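Local coordinates for uncharacterized protein (Parabacteroides distasonis, PDB 3LM3) that is of unknown function but is probably a glycoside hydrolase or carbohydrate deacetylase, at residues Ile166-Ala171 with Val213-Trp218. Numbering follows the deposited sequence.
Sequences IHVAHA and VNLDGW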
loop_
_atom_site.group_PDB
_atom_site.type_symbol
_atom_site.label_atom_id
_atom_site.label_comp_id
_atom_site.label_asym_id
_atom_site.label_seq_id
_atom_site.Cartn_x
_atom_site.Cartn_y
_atom_site.Cartn_z
ATOM N N ILE A 166 -8.241 7.487 -15.519
ATOM C CA ILE A 166 -7.798 6.387 -14.653
ATOM C C ILE A 166 -8.122 6.819 -13.246
ATOM O O ILE A 166 -7.755 7.912 -12.845
ATOM C CB ILE A 166 -6.316 6.068 -14.840
ATOM C CG1 ILE A 166 -6.119 5.372 -16.187
ATOM C CG2 ILE A 166 -5.798 5.223 -13.641
ATOM C CD1 ILE A 166 -4.648 5.227 -16.594
ATOM N N HIS A 167 -8.863 5.980 -12.522
ATOM C CA HIS A 167 -9.523 6.395 -11.292
ATOM C C HIS A 167 -9.089 5.553 -10.088
ATOM O O HIS A 167 -9.755 5.575 -9.060
ATOM C CB HIS A 167 -11.049 6.372 -11.446
ATOM C CG HIS A 167 -11.527 7.284 -12.526
ATOM N ND1 HIS A 167 -11.669 8.642 -12.340
ATOM C CD2 HIS A 167 -11.846 7.042 -13.819
ATOM C CE1 HIS A 167 -12.088 9.195 -13.474
ATOM N NE2 HIS A 167 -12.156 8.254 -14.400
ATOM N N VAL A 168 -7.956 4.856 -10.225
ATOM C CA VAL A 168 -7.354 4.148 -9.105
ATOM C C VAL A 168 -5.849 4.398 -9.154
ATOM O O VAL A 168 -5.246 4.379 -10.235
ATOM C CB VAL A 168 -7.614 2.637 -9.195
ATOM C CG1 VAL A 168 -6.986 1.878 -7.972
ATOM C CG2 VAL A 168 -9.102 2.382 -9.319
ATOM N N ALA A 169 -5.217 4.615 -7.998
ATOM C CA ALA A 169 -3.776 4.596 -7.952
ATOM C C ALA A 169 -3.301 4.073 -6.610
ATOM O O ALA A 169 -3.877 4.399 -5.567
ATOM C CB ALA A 169 -3.143 5.982 -8.209
ATOM N N HIS A 170 -2.216 3.294 -6.621
ATOM C CA HIS A 170 -1.461 3.067 -5.401
ATOM C C HIS A 170 -0.648 4.328 -5.186
ATOM O O HIS A 170 0.313 4.585 -5.915
ATOM C CB HIS A 170 -0.579 1.822 -5.491
ATOM C CG HIS A 170 0.569 1.822 -4.544
ATOM N ND1 HIS A 170 0.436 2.038 -3.186
ATOM C CD2 HIS A 170 1.894 1.685 -4.779
ATOM C CE1 HIS A 170 1.648 2.037 -2.643
ATOM N NE2 HIS A 170 2.547 1.826 -3.585
ATOM N N ALA A 171 -1.081 5.146 -4.221
ATOM C CA ALA A 171 -0.441 6.406 -3.853
ATOM C C ALA A 171 -0.492 6.612 -2.331
ATOM O O ALA A 171 -0.562 7.752 -1.827
ATOM C CB ALA A 171 -1.077 7.578 -4.639
ATOM N N VAL A 213 -9.301 6.701 -6.533
ATOM C CA VAL A 213 -9.225 5.925 -5.300
ATOM C C VAL A 213 -7.750 5.738 -4.969
ATOM O O VAL A 213 -6.954 5.249 -5.779
ATOM C CB VAL A 213 -9.865 4.533 -5.496
ATOM C CG1 VAL A 213 -9.812 3.725 -4.178
ATOM C CG2 VAL A 213 -11.290 4.658 -5.993
ATOM N N ASN A 214 -7.364 6.114 -3.762
ATOM C CA ASN A 214 -5.976 6.019 -3.322
ATOM C C ASN A 214 -5.792 4.750 -2.477
ATOM O O ASN A 214 -6.406 4.609 -1.424
ATOM C CB ASN A 214 -5.549 7.273 -2.536
ATOM C CG ASN A 214 -4.062 7.377 -2.410
ATOM O OD1 ASN A 214 -3.352 6.481 -2.843
ATOM N ND2 ASN A 214 -3.549 8.485 -1.832
ATOM N N LEU A 215 -4.953 3.857 -2.968
ATOM C CA LEU A 215 -4.683 2.547 -2.399
ATOM C C LEU A 215 -3.298 2.409 -1.801
ATOM O O LEU A 215 -2.273 2.700 -2.425
ATOM C CB LEU A 215 -4.798 1.444 -3.461
ATOM C CG LEU A 215 -6.170 1.292 -4.108
ATOM C CD1 LEU A 215 -6.160 0.110 -5.097
ATOM C CD2 LEU A 215 -7.274 1.089 -3.038
ATOM N N ASP A 216 -3.262 1.896 -0.580
ATOM C CA ASP A 216 -2.055 1.334 0.037
ATOM C C ASP A 216 -1.413 0.247 -0.820
ATOM O O ASP A 216 -2.083 -0.382 -1.647
ATOM C CB ASP A 216 -2.428 0.773 1.407
ATOM C CG ASP A 216 -1.236 0.544 2.336
ATOM O OD1 ASP A 216 -0.108 1.079 2.108
ATOM O OD2 ASP A 216 -1.433 -0.226 3.320
ATOM N N GLY A 217 -0.132 0.005 -0.580
ATOM C CA GLY A 217 0.676 -0.959 -1.321
ATOM C C GLY A 217 0.997 -2.268 -0.603
ATOM O O GLY A 217 1.079 -3.315 -1.245
ATOM N N TRP A 218 1.267 -2.192 0.714
ATOM C CA TRP A 218 1.609 -3.340 1.544
ATOM C C TRP A 218 0.849 -3.299 2.861
ATOM O O TRP A 218 1.060 -2.412 3.692
ATOM C CB TRP A 218 3.103 -3.382 1.900
ATOM C CG TRP A 218 4.118 -3.449 0.815
ATOM C CD1 TRP A 218 4.795 -4.563 0.409
ATOM C CD2 TRP A 218 4.624 -2.366 0.040
ATOM N NE1 TRP A 218 5.686 -4.236 -0.573
ATOM C CE2 TRP A 218 5.620 -2.888 -0.803
ATOM C CE3 TRP A 218 4.344 -1.003 -0.008
ATOM C CZ2 TRP A 218 6.313 -2.097 -1.716
ATOM C CZ3 TRP A 218 5.048 -0.210 -0.913
ATOM C CH2 TRP A 218 6.014 -0.773 -1.760
#
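Val213 N and Ala169 N bind His167 O and Val213 O in turn, and Leu215 N follows onto Ala169 O at 2.9 Å, the staggered pattern of parallel strands. Past this point the backbone pairing weakens, and side chains add bonds. His170 is the clearest case. Its CB and CG already lie beside Leu215 O; with CG swung away from the backbone N (chi1 158°), ND1 reaches that oxygen at 2.9 Å as donor, nearly in the ring plane. The geometry thus implies a proton on ND1, and the bond fixes the rotation of the imidazole. Farther out, CE1 rests 3.4 Å from Gly217 CA, and NE2 comes 4.2 Å from Trp218 CZ3, the two rings oblique. A phenylalanine in place of His170 would probably leave Leu215 O with little more than the weak bond from Ala171 N. From the other side of the sheet, Asn214 ND2 donates to Ala171 O at 3.1 Å, coming from well above the carbonyl plane. Val168 CG1 presses tightly on Leu215 CD1, 3.5 Å away. Strand 146-148, helix 154-163 and strand 168-172 form a beta-alpha-beta unit, its two strands parallel neighbours; 213-216 adds the outermost strand within this chain, with no helix in the connection. Helix 154-163 packs on Ala169 and Ala171, helix 322-332 meets Val213, and strand 280-287 touches His170 and Leu215.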